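Local coordinates for flagellar hook-associated protein 2 (Helicobacter pylori, PDB 6IWY) that caps the tip of the growing flagellar filament, promoting flagellin polymerisation there and keeping exported subunits from leaking away unpolymerised, at residues S256-E261 with E311-I316; I42-A47 with Q111-T116; S269-K274 with S318-L323. All coordinates share one frame; numbering follows the deposited sequence.

Overall arrangement
The three contacts fall in two separate regions of this fragment, which lacks both ends of the cap protein. Contact 2 pairs the central strands of a four-stranded antiparallel sheet early in the chain and is complete before the other two begin; its nearest atoms are about 22 Å from contact 1 and about 17 Å from contact 3. Contacts 1 and 3 are neighbours, with centres 18 Å apart and segments that alternate along the chain. Strand 314-318 of contact 1 runs through the turn of contact 3 into strand 322-327, and the two meet where I316 CG2 packs on L323 CD1 at 4.0 Å. Contact 1 lies at the surface, whereas contacts 2 and 3 are partly buried.

Contact 1: residues S256-E261 with E311-I316; sequences SRTIKE and EGKLVI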
ATOM      1  N   SER A 256      15.210  13.779  12.711  1.00 51.14           N
ATOM      2  CA  SER A 256      15.245  12.809  13.820  1.00 55.56           C
ATOM      3  C   SER A 256      15.013  13.454  15.171  1.00 57.64           C
ATOM      4  O   SER A 256      14.602  12.800  16.097  1.00 62.21           O
ATOM      5  CB  SER A 256      16.589  12.109  13.880  1.00 55.61           C
ATOM      6  OG  SER A 256      16.626  11.061  12.938  1.00 59.61           O
ATOM      7  N   ARG A 257      15.319  14.737  15.260  1.00 55.64           N
ATOM      8  CA  ARG A 257      15.360  15.456  16.503  1.00 58.69           C
ATOM      9  C   ARG A 257      14.829  16.858  16.245  1.00 57.24           C
ATOM     10  O   ARG A 257      14.908  17.345  15.133  1.00 54.12           O
ATOM     11  CB  ARG A 257      16.811  15.572  16.950  1.00 59.27           C
ATOM     12  CG  ARG A 257      17.531  14.238  17.262  1.00 61.74           C
ATOM     13  CD  ARG A 257      16.935  13.498  18.468  1.00 67.95           C
ATOM     14  NE  ARG A 257      17.982  13.083  19.408  1.00 71.15           N
ATOM     15  CZ  ARG A 257      18.022  13.377  20.706  1.00 76.13           C
ATOM     16  NH1 ARG A 257      17.062  14.070  21.317  1.00 79.58           N
ATOM     17  NH2 ARG A 257      19.042  12.954  21.412  1.00 79.28           N
ATOM     18  N   THR A 258      14.308  17.504  17.279  1.00 60.73           N
ATOM     19  CA  THR A 258      13.952  18.924  17.222  1.00 60.35           C
ATOM     20  C   THR A 258      15.205  19.663  16.825  1.00 57.63           C
ATOM     21  O   THR A 258      16.272  19.158  17.039  1.00 56.78           O
ATOM     22  CB  THR A 258      13.396  19.408  18.576  1.00 66.86           C
ATOM     23  OG1 THR A 258      14.118  18.800  19.664  1.00 70.67           O
ATOM     24  CG2 THR A 258      11.949  18.994  18.698  1.00 68.89           C
ATOM     25  N   ILE A 259      15.101  20.811  16.172  1.00 57.18           N
ATOM     26  CA  ILE A 259      16.321  21.497  15.700  1.00 55.96           C
ATOM     27  C   ILE A 259      16.967  21.994  16.944  1.00 61.38           C
ATOM     28  O   ILE A 259      16.271  22.306  17.894  1.00 66.87           O
ATOM     29  CB  ILE A 259      16.048  22.662  14.714  1.00 54.60           C
ATOM     30  CG1 ILE A 259      15.653  22.107  13.350  1.00 49.25           C
ATOM     31  CG2 ILE A 259      17.276  23.537  14.520  1.00 53.94           C
ATOM     32  CD1 ILE A 259      15.312  23.182  12.372  1.00 48.05           C
ATOM     33  N   LYS A 260      18.284  22.045  16.979  1.00 61.95           N
ATOM     34  CA  LYS A 260      18.946  22.370  18.242  1.00 68.14           C
ATOM     35  C   LYS A 260      18.715  23.852  18.574  1.00 73.11           C
ATOM     36  O   LYS A 260      18.626  24.694  17.670  1.00 71.52           O
ATOM     37  CB  LYS A 260      20.446  22.000  18.228  1.00 67.45           C
ATOM     38  CG  LYS A 260      21.011  21.739  19.614  1.00 72.86           C
ATOM     39  CD  LYS A 260      22.523  21.410  19.584  1.00 73.31           C
ATOM     40  CE  LYS A 260      23.149  21.430  20.967  1.00 78.75           C
ATOM     41  NZ  LYS A 260      24.621  21.222  20.869  1.00 80.62           N
ATOM     42  N   GLU A 261      18.572  24.134  19.868  1.00 79.75           N
ATOM     43  CA  GLU A 261      18.426  25.500  20.380  1.00 86.39           C
ATOM     44  C   GLU A 261      19.772  26.238  20.400  1.00 89.51           C
ATOM     45  O   GLU A 261      20.796  25.659  20.801  1.00 90.36           O
ATOM     46  CB  GLU A 261      17.877  25.472  21.815  1.00 93.79           C
ATOM     47  N   GLU A 311       4.993  17.830  16.906  1.00 81.40           N
ATOM     48  CA  GLU A 311       6.121  17.555  17.795  1.00 82.09           C
ATOM     49  C   GLU A 311       7.245  18.614  17.725  1.00 77.43           C
ATOM     50  O   GLU A 311       8.281  18.441  18.363  1.00 76.74           O
ATOM     51  CB  GLU A 311       6.775  16.219  17.410  1.00 79.97           C
ATOM     52  CG  GLU A 311       5.870  14.996  17.302  1.00 85.27           C
ATOM     53  CD  GLU A 311       6.680  13.721  16.993  1.00 85.86           C
ATOM     54  OE1 GLU A 311       7.394  13.696  15.944  1.00 79.62           O
ATOM     55  OE2 GLU A 311       6.602  12.756  17.807  1.00 91.75           O
ATOM     56  N   GLY A 312       7.069  19.667  16.924  1.00 73.68           N
ATOM     57  CA  GLY A 312       8.095  20.710  16.754  1.00 70.07           C
ATOM     58  C   GLY A 312       9.218  20.370  15.780  1.00 63.03           C
ATOM     59  O   GLY A 312      10.243  21.055  15.734  1.00 61.40           O
ATOM     60  N   LYS A 313       9.040  19.326  14.980  1.00 59.45           N
ATOM     61  CA  LYS A 313      10.111  18.872  14.082  1.00 53.48           C
ATOM     62  C   LYS A 313      10.024  19.443  12.638  1.00 49.28           C
ATOM     63  O   LYS A 313       8.939  19.655  12.088  1.00 49.43           O
ATOM     64  CB  LYS A 313      10.171  17.340  14.087  1.00 53.45           C
ATOM     65  CG  LYS A 313      10.753  16.799  15.390  1.00 56.23           C
ATOM     66  CD  LYS A 313      10.840  15.281  15.423  1.00 57.75           C
ATOM     67  CE  LYS A 313      11.547  14.826  16.698  1.00 62.41           C
ATOM     68  NZ  LYS A 313      11.531  13.353  16.979  1.00 67.12           N
ATOM     69  N   LEU A 314      11.189  19.711  12.055  1.00 45.51           N
ATOM     70  CA  LEU A 314      11.290  20.146  10.669  1.00 41.97           C
ATOM     71  C   LEU A 314      10.822  19.027   9.755  1.00 40.02           C
ATOM     72  O   LEU A 314      11.344  17.909   9.831  1.00 40.31           O
ATOM     73  CB  LEU A 314      12.737  20.482  10.340  1.00 40.00           C
ATOM     74  CG  LEU A 314      13.028  21.079   8.977  1.00 40.58           C
ATOM     75  CD1 LEU A 314      12.336  22.427   8.832  1.00 39.89           C
ATOM     76  CD2 LEU A 314      14.571  21.218   8.798  1.00 39.92           C
ATOM     77  N   VAL A 315       9.834  19.308   8.912  1.00 39.01           N
ATOM     78  CA  VAL A 315       9.452  18.386   7.861  1.00 37.25           C
ATOM     79  C   VAL A 315       9.731  19.069   6.540  1.00 35.95           C
ATOM     80  O   VAL A 315       9.273  20.154   6.318  1.00 36.92           O
ATOM     81  CB  VAL A 315       7.985  17.992   7.969  1.00 40.16           C
ATOM     82  CG1 VAL A 315       7.611  17.047   6.848  1.00 38.99           C
ATOM     83  CG2 VAL A 315       7.714  17.342   9.318  1.00 40.46           C
ATOM     84  N   ILE A 316      10.539  18.457   5.688  1.00 35.49           N
ATOM     85  CA  ILE A 316      10.834  18.996   4.373  1.00 35.38           C
ATOM     86  C   ILE A 316      10.198  18.109   3.294  1.00 36.69           C
ATOM     87  O   ILE A 316      10.261  16.890   3.357  1.00 37.36           O
ATOM     88  CB  ILE A 316      12.320  19.016   4.074  1.00 34.92           C
ATOM     89  CG1 ILE A 316      13.133  19.593   5.241  1.00 35.81           C
ATOM     90  CG2 ILE A 316      12.575  19.814   2.845  1.00 35.33           C
ATOM     91  CD1 ILE A 316      14.593  19.180   5.171  1.00 34.81           C
TER
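S256 meets K313 through its backbone: the ammonium group, K313 NZ, donates a hydrogen bond to S256 O at 3.2 Å. The nitrogen sits well above the carbonyl plane and makes an angle of 116° at the oxygen, so it approaches over the C=O group rather than along a lone pair. The lysine gets there with its chain extended from CG to NZ, running beside the loop. At R257 the touching atom is CA, 3.9 Å from K313 CE, while the guanidinium end leads elsewhere. T258 brings its methyl group against the turn before the strand; CG2 lies 3.7 Å from E311 O and 4.1 Å from K313 CG. G312 has a positive phi (81°), which favours glycine. I259 then reaches inward with its tip, and its side chain slants across that of L314, CD1 to CD2 at 4.1 Å, the one contact between apolar side chains in a largely exposed interface.

The loop follows edge strand 253-254, which pairs with strand 314-318, the middle strand of a three-stranded antiparallel sheet. I259 and L314 both face helix 292-299, resting on I294 and I295 respectively, while backbone bonds from S256 to G340 and from K260 to D338 join the loop to residues 338-340.

Contact 2: residues I42-A47 with Q111-T116; sequences INELGA and QLMVNT
L45, Q111 and V114 bury the most surface where these two antiparallel strands pair. L45 N donates a nearly straight hydrogen bond to L112 O (2.9 Å, 173°), and its side chain joins those of L112 and V114 on one face of the sheet. With CG anti to the backbone N (chi1 172°), the L45 side chain runs alongside that of L112, CD2 to CD2 at 4.0 Å, and V114 CG2 comes obliquely against L45 CB at 3.8 Å.

Q111 bends at chi2 (75°), which brings its amide across to the neighbouring strand. There NE2 donates to G46 O at 3.1 Å, from well above the plane of that carbonyl, and also to L112 O of its own strand; both acceptors lie close to the amide plane, which fixes the rotation of the group. L112 O thus takes two donors, L45 N and Q111 NE2, from opposite faces of its plane. The Q111 amide also stacks on the E44 carboxylate, their planes 11° apart.

V114 is likewise gripped through its backbone. V114 N donates to N43 O at 2.8 Å, while V114 O accepts from N43 N and, across the other face of its plane, from N43 ND2, an amide also bonded to D41.

Strands 42-49 and 110-116 are the inner pair of their sheet, flanked by strands 359-361 and 97-103. Helix 82-92 packs over the L112 and V114 face through L82, V85, A86 and I89.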
ATOM      1  N   ILE A  42       1.502 -14.064  -0.398  1.00 46.58           N
ATOM      2  CA  ILE A  42       2.900 -14.261  -0.758  1.00 46.25           C
ATOM      3  C   ILE A  42       3.240 -13.338  -1.890  1.00 45.05           C
ATOM      4  O   ILE A  42       2.644 -13.436  -2.936  1.00 45.40           O
ATOM      5  CB  ILE A  42       3.230 -15.719  -1.200  1.00 46.80           C
ATOM      6  CG1 ILE A  42       2.991 -16.708  -0.055  1.00 47.42           C
ATOM      7  CG2 ILE A  42       4.698 -15.831  -1.665  1.00 45.01           C
ATOM      8  CD1 ILE A  42       3.046 -18.151  -0.516  1.00 47.49           C
ATOM      9  N   ASN A  43       4.204 -12.454  -1.675  1.00 44.84           N
ATOM     10  CA  ASN A  43       4.558 -11.453  -2.668  1.00 43.76           C
ATOM     11  C   ASN A  43       6.024 -11.421  -2.892  1.00 44.66           C
ATOM     12  O   ASN A  43       6.825 -11.629  -1.949  1.00 46.96           O
ATOM     13  CB  ASN A  43       4.191 -10.073  -2.172  1.00 43.44           C
ATOM     14  CG  ASN A  43       2.753  -9.953  -1.840  1.00 42.85           C
ATOM     15  OD1 ASN A  43       1.915  -9.875  -2.737  1.00 45.26           O
ATOM     16  ND2 ASN A  43       2.440  -9.944  -0.559  1.00 35.11           N
ATOM     17  N   GLU A  44       6.393 -11.137  -4.125  1.00 43.95           N
ATOM     18  CA  GLU A  44       7.762 -10.807  -4.421  1.00 44.78           C
ATOM     19  C   GLU A  44       7.835  -9.315  -4.375  1.00 44.45           C
ATOM     20  O   GLU A  44       6.948  -8.663  -4.868  1.00 44.19           O
ATOM     21  CB  GLU A  44       8.148 -11.268  -5.815  1.00 44.70           C
ATOM     22  CG  GLU A  44       8.272 -12.747  -5.958  1.00 45.82           C
ATOM     23  CD  GLU A  44       8.307 -13.142  -7.390  1.00 48.43           C
ATOM     24  OE1 GLU A  44       8.252 -12.232  -8.245  1.00 49.35           O
ATOM     25  OE2 GLU A  44       8.365 -14.354  -7.674  1.00 52.23           O
ATOM     26  N   LEU A  45       8.902  -8.780  -3.821  1.00 45.46           N
ATOM     27  CA  LEU A  45       9.131  -7.347  -3.833  1.00 46.13           C
ATOM     28  C   LEU A  45      10.611  -7.102  -4.180  1.00 47.86           C
ATOM     29  O   LEU A  45      11.482  -7.684  -3.569  1.00 49.61           O
ATOM     30  CB  LEU A  45       8.788  -6.759  -2.458  1.00 46.21           C
ATOM     31  CG  LEU A  45       9.126  -5.292  -2.183  1.00 46.33           C
ATOM     32  CD1 LEU A  45       8.097  -4.366  -2.834  1.00 45.43           C
ATOM     33  CD2 LEU A  45       9.255  -4.997  -0.672  1.00 45.94           C
ATOM     34  N   GLY A  46      10.887  -6.263  -5.171  1.00 48.13           N
ATOM     35  CA  GLY A  46      12.240  -5.822  -5.421  1.00 49.12           C
ATOM     36  C   GLY A  46      12.844  -6.685  -6.487  1.00 49.90           C
ATOM     37  O   GLY A  46      12.189  -7.615  -6.981  1.00 49.33           O
ATOM     38  N   ALA A  47      14.096  -6.377  -6.834  1.00 51.14           N
ATOM     39  CA  ALA A  47      14.740  -6.938  -8.020  1.00 52.07           C
ATOM     40  C   ALA A  47      15.454  -8.220  -7.638  1.00 53.57           C
ATOM     41  O   ALA A  47      15.330  -8.657  -6.506  1.00 54.14           O
ATOM     42  CB  ALA A  47      15.709  -5.937  -8.638  1.00 53.02           C
ATOM     43  N   GLN A 111      15.639 -13.198  -4.197  1.00 56.53           N
ATOM     44  CA  GLN A 111      14.483 -12.345  -4.416  1.00 54.10           C
ATOM     45  C   GLN A 111      13.808 -12.110  -3.099  1.00 53.85           C
ATOM     46  O   GLN A 111      13.629 -13.044  -2.336  1.00 55.13           O
ATOM     47  CB  GLN A 111      13.513 -13.045  -5.345  1.00 52.91           C
ATOM     48  CG  GLN A 111      12.119 -12.512  -5.311  1.00 51.56           C
ATOM     49  CD  GLN A 111      11.977 -11.200  -6.009  1.00 51.09           C
ATOM     50  OE1 GLN A 111      12.113 -11.128  -7.237  1.00 52.38           O
ATOM     51  NE2 GLN A 111      11.632 -10.149  -5.247  1.00 51.28           N
ATOM     52  N   LEU A 112      13.406 -10.873  -2.836  1.00 52.98           N
ATOM     53  CA  LEU A 112      12.835 -10.548  -1.551  1.00 52.98           C
ATOM     54  C   LEU A 112      11.381 -10.965  -1.600  1.00 52.15           C
ATOM     55  O   LEU A 112      10.672 -10.655  -2.556  1.00 50.81           O
ATOM     56  CB  LEU A 112      12.999  -9.055  -1.262  1.00 52.59           C
ATOM     57  CG  LEU A 112      12.470  -8.465   0.052  1.00 52.43           C
ATOM     58  CD1 LEU A 112      13.171  -9.065   1.233  1.00 52.78           C
ATOM     59  CD2 LEU A 112      12.617  -6.939   0.056  1.00 50.07           C
ATOM     60  N   MET A 113      10.947 -11.711  -0.590  1.00 53.23           N
ATOM     61  CA  MET A 113       9.538 -12.080  -0.475  1.00 52.15           C
ATOM     62  C   MET A 113       9.004 -11.365   0.728  1.00 52.07           C
ATOM     63  O   MET A 113       9.737 -11.124   1.668  1.00 53.46           O
ATOM     64  CB  MET A 113       9.367 -13.582  -0.264  1.00 53.32           C
ATOM     65  CG  MET A 113      10.069 -14.442  -1.292  1.00 53.61           C
ATOM     66  SD  MET A 113       9.344 -14.259  -2.915  1.00 51.63           S
ATOM     67  CE  MET A 113       7.722 -14.992  -2.720  1.00 50.88           C
ATOM     68  N   VAL A 114       7.719 -11.024   0.670  1.00 50.77           N
ATOM     69  CA  VAL A 114       6.987 -10.367   1.750  1.00 49.75           C
ATOM     70  C   VAL A 114       5.745 -11.206   1.913  1.00 49.14           C
ATOM     71  O   VAL A 114       4.861 -11.174   1.059  1.00 47.86           O
ATOM     72  CB  VAL A 114       6.566  -8.944   1.355  1.00 48.58           C
ATOM     73  CG1 VAL A 114       5.815  -8.282   2.494  1.00 48.00           C
ATOM     74  CG2 VAL A 114       7.789  -8.147   0.967  1.00 48.73           C
ATOM     75  N   ASN A 115       5.718 -12.005   2.973  1.00 49.84           N
ATOM     76  CA  ASN A 115       4.644 -12.960   3.204  1.00 49.77           C
ATOM     77  C   ASN A 115       3.971 -12.706   4.545  1.00 50.60           C
ATOM     78  O   ASN A 115       4.680 -12.434   5.527  1.00 52.49           O
ATOM     79  CB  ASN A 115       5.218 -14.384   3.210  1.00 50.46           C
ATOM     80  CG  ASN A 115       5.936 -14.750   1.899  1.00 49.72           C
ATOM     81  OD1 ASN A 115       5.892 -14.000   0.912  1.00 50.76           O
ATOM     82  ND2 ASN A 115       6.595 -15.908   1.889  1.00 45.74           N
ATOM     83  N   THR A 116       2.641 -12.850   4.617  1.00 49.31           N
ATOM     84  CA  THR A 116       1.939 -12.689   5.896  1.00 50.34           C
ATOM     85  C   THR A 116       2.091 -13.851   6.865  1.00 52.80           C
ATOM     86  O   THR A 116       2.250 -14.988   6.489  1.00 53.60           O
ATOM     87  CB  THR A 116       0.441 -12.425   5.726  1.00 50.09           C
ATOM     88  OG1 THR A 116      -0.200 -13.525   5.072  1.00 50.03           O
ATOM     89  CG2 THR A 116       0.214 -11.133   4.944  1.00 47.87           C
TER

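Contact 3: residues S269-K274 with S318-L323; sequences SLNGQK and SKTGML
N271 ND2 donates an almost straight hydrogen bond to M322 O, 3.0 Å long with an angle of 171° at the hydrogen. The acceptor lies in the amide plane of N271, whereas the donor is tilted 33° from the plane of the M322 carbonyl. The other end of the same amide is used too: N271 OD1 accepts from the backbone N of T324, so one flat group bridges successive peptides of the strand and its rotation is fixed. The side chain starts beside its own backbone N (chi1 -64°), which lets the amide extend from the turn and lie against the strand. L323 CD2 then packs near N271 ND2 at 3.9 Å, and L323 CD1 meets L270 CD2 at 4.4 Å, next to L304.

The turn leading into strand 322-327 is braced by its own hydroxyls. S318 OG accepts from T320 OG1 at 2.7 Å and from T320 N, while T320 OG1 in turn accepts from M322 N at 3.2 Å. These are two overlapping ST turns, superposed on a type I turn closed by the bond from G321 N to S318 O.

On the other side, L270 to Q273 form a type I' turn with N271 and G272 at its corners, the classic tight connection of a two-residue beta hairpin. Here it joins strands 268-270 and 273-274 within the flagellin hook IN motif, and its first corner residue binds the adjoining antiparallel strand.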
ATOM      1  N   SER A 269      23.042  22.426   2.029  1.00 57.23           N
ATOM      2  CA  SER A 269      22.305  22.422   0.759  1.00 58.28           C
ATOM      3  C   SER A 269      21.197  21.401   0.782  1.00 53.53           C
ATOM      4  O   SER A 269      21.391  20.314   1.282  1.00 50.89           O
ATOM      5  CB  SER A 269      23.226  22.053  -0.418  1.00 63.99           C
ATOM      6  OG  SER A 269      22.911  20.745  -0.946  1.00 63.55           O
ATOM      7  N   LEU A 270      20.060  21.772   0.193  1.00 53.26           N
ATOM      8  CA  LEU A 270      18.942  20.889  -0.115  1.00 50.64           C
ATOM      9  C   LEU A 270      18.724  20.945  -1.624  1.00 54.67           C
ATOM     10  O   LEU A 270      18.342  21.985  -2.169  1.00 57.37           O
ATOM     11  CB  LEU A 270      17.681  21.381   0.582  1.00 47.31           C
ATOM     12  CG  LEU A 270      17.759  21.462   2.104  1.00 45.26           C
ATOM     13  CD1 LEU A 270      16.466  22.074   2.666  1.00 43.37           C
ATOM     14  CD2 LEU A 270      18.037  20.082   2.722  1.00 43.42           C
ATOM     15  N   ASN A 271      18.976  19.849  -2.322  1.00 56.53           N
ATOM     16  CA  ASN A 271      19.047  19.910  -3.791  1.00 61.89           C
ATOM     17  C   ASN A 271      19.768  21.199  -4.268  1.00 66.47           C
ATOM     18  O   ASN A 271      19.232  21.987  -5.042  1.00 69.65           O
ATOM     19  CB  ASN A 271      17.644  19.788  -4.425  1.00 61.23           C
ATOM     20  CG  ASN A 271      16.985  18.443  -4.154  1.00 57.69           C
ATOM     21  OD1 ASN A 271      17.644  17.480  -3.774  1.00 59.71           O
ATOM     22  ND2 ASN A 271      15.678  18.376  -4.345  1.00 52.18           N
ATOM     23  N   GLY A 272      20.969  21.424  -3.758  1.00 67.57           N
ATOM     24  CA  GLY A 272      21.797  22.544  -4.197  1.00 73.30           C
ATOM     25  C   GLY A 272      21.580  23.879  -3.496  1.00 72.38           C
ATOM     26  O   GLY A 272      22.434  24.768  -3.567  1.00 77.28           O
ATOM     27  N   GLN A 273      20.468  24.021  -2.791  1.00 66.91           N
ATOM     28  CA  GLN A 273      19.991  25.344  -2.397  1.00 67.46           C
ATOM     29  C   GLN A 273      20.494  25.747  -1.008  1.00 65.07           C
ATOM     30  O   GLN A 273      20.128  25.156  -0.022  1.00 60.05           O
ATOM     31  CB  GLN A 273      18.466  25.345  -2.436  1.00 64.30           C
ATOM     32  CG  GLN A 273      17.863  24.774  -3.719  1.00 66.54           C
ATOM     33  CD  GLN A 273      17.433  25.852  -4.684  1.00 71.97           C
ATOM     34  OE1 GLN A 273      18.221  26.730  -5.046  1.00 75.74           O
ATOM     35  NE2 GLN A 273      16.163  25.800  -5.098  1.00 71.30           N
ATOM     36  N   LYS A 274      21.324  26.771  -0.936  1.00 70.11           N
ATOM     37  CA  LYS A 274      22.150  26.993   0.242  1.00 70.01           C
ATOM     38  C   LYS A 274      21.384  27.665   1.394  1.00 67.70           C
ATOM     39  O   LYS A 274      20.578  28.558   1.155  1.00 69.49           O
ATOM     40  CB  LYS A 274      23.405  27.789  -0.144  1.00 76.97           C
ATOM     41  N   SER A 318       9.826  17.823  -1.221  1.00 42.16           N
ATOM     42  CA  SER A 318      10.315  18.211  -2.513  1.00 45.17           C
ATOM     43  C   SER A 318       9.318  17.830  -3.628  1.00 49.57           C
ATOM     44  O   SER A 318       8.735  16.756  -3.584  1.00 51.02           O
ATOM     45  CB  SER A 318      11.612  17.492  -2.767  1.00 46.29           C
ATOM     46  OG  SER A 318      11.976  17.609  -4.135  1.00 52.65           O
ATOM     47  N   LYS A 319       9.162  18.689  -4.637  1.00 52.05           N
ATOM     48  CA  LYS A 319       8.308  18.379  -5.780  1.00 57.21           C
ATOM     49  C   LYS A 319       8.703  17.088  -6.494  1.00 61.11           C
ATOM     50  O   LYS A 319       7.846  16.369  -7.048  1.00 64.00           O
ATOM     51  CB  LYS A 319       8.328  19.521  -6.821  1.00 61.23           C
ATOM     52  N   THR A 320      10.004  16.815  -6.493  1.00 60.80           N
ATOM     53  CA  THR A 320      10.539  15.709  -7.252  1.00 65.73           C
ATOM     54  C   THR A 320      10.455  14.417  -6.474  1.00 64.56           C
ATOM     55  O   THR A 320      10.750  13.350  -6.997  1.00 68.70           O
ATOM     56  CB  THR A 320      11.993  15.972  -7.583  1.00 67.49           C
ATOM     57  OG1 THR A 320      12.703  16.246  -6.361  1.00 63.83           O
ATOM     58  CG2 THR A 320      12.114  17.152  -8.536  1.00 69.93           C
ATOM     59  N   GLY A 321      10.093  14.523  -5.204  1.00 59.93           N
ATOM     60  CA  GLY A 321      10.124  13.383  -4.292  1.00 59.50           C
ATOM     61  C   GLY A 321      11.525  13.010  -3.855  1.00 58.52           C
ATOM     62  O   GLY A 321      11.700  12.023  -3.162  1.00 58.69           O
ATOM     63  N   MET A 322      12.512  13.804  -4.269  1.00 58.83           N
ATOM     64  CA  MET A 322      13.924  13.514  -4.032  1.00 59.72           C
ATOM     65  C   MET A 322      14.554  14.689  -3.256  1.00 55.06           C
ATOM     66  O   MET A 322      14.269  15.865  -3.546  1.00 54.06           O
ATOM     67  CB  MET A 322      14.647  13.295  -5.381  1.00 66.34           C
ATOM     68  CG  MET A 322      14.438  11.896  -6.042  1.00 74.02           C
ATOM     69  SD  MET A 322      14.369  11.814  -7.886  1.00 85.36           S
ATOM     70  CE  MET A 322      16.100  12.020  -8.343  1.00 90.21           C
ATOM     71  N   LEU A 323      15.370  14.363  -2.260  1.00 52.62           N
ATOM     72  CA  LEU A 323      16.244  15.342  -1.596  1.00 50.53           C
ATOM     73  C   LEU A 323      17.653  14.840  -1.478  1.00 51.97           C
ATOM     74  O   LEU A 323      17.872  13.681  -1.124  1.00 52.93           O
ATOM     75  CB  LEU A 323      15.844  15.605  -0.147  1.00 46.45           C
ATOM     76  CG  LEU A 323      14.798  16.630   0.241  1.00 44.89           C
ATOM     77  CD1 LEU A 323      15.096  16.949   1.680  1.00 43.87           C
ATOM     78  CD2 LEU A 323      14.820  17.880  -0.609  1.00 47.98           C
TER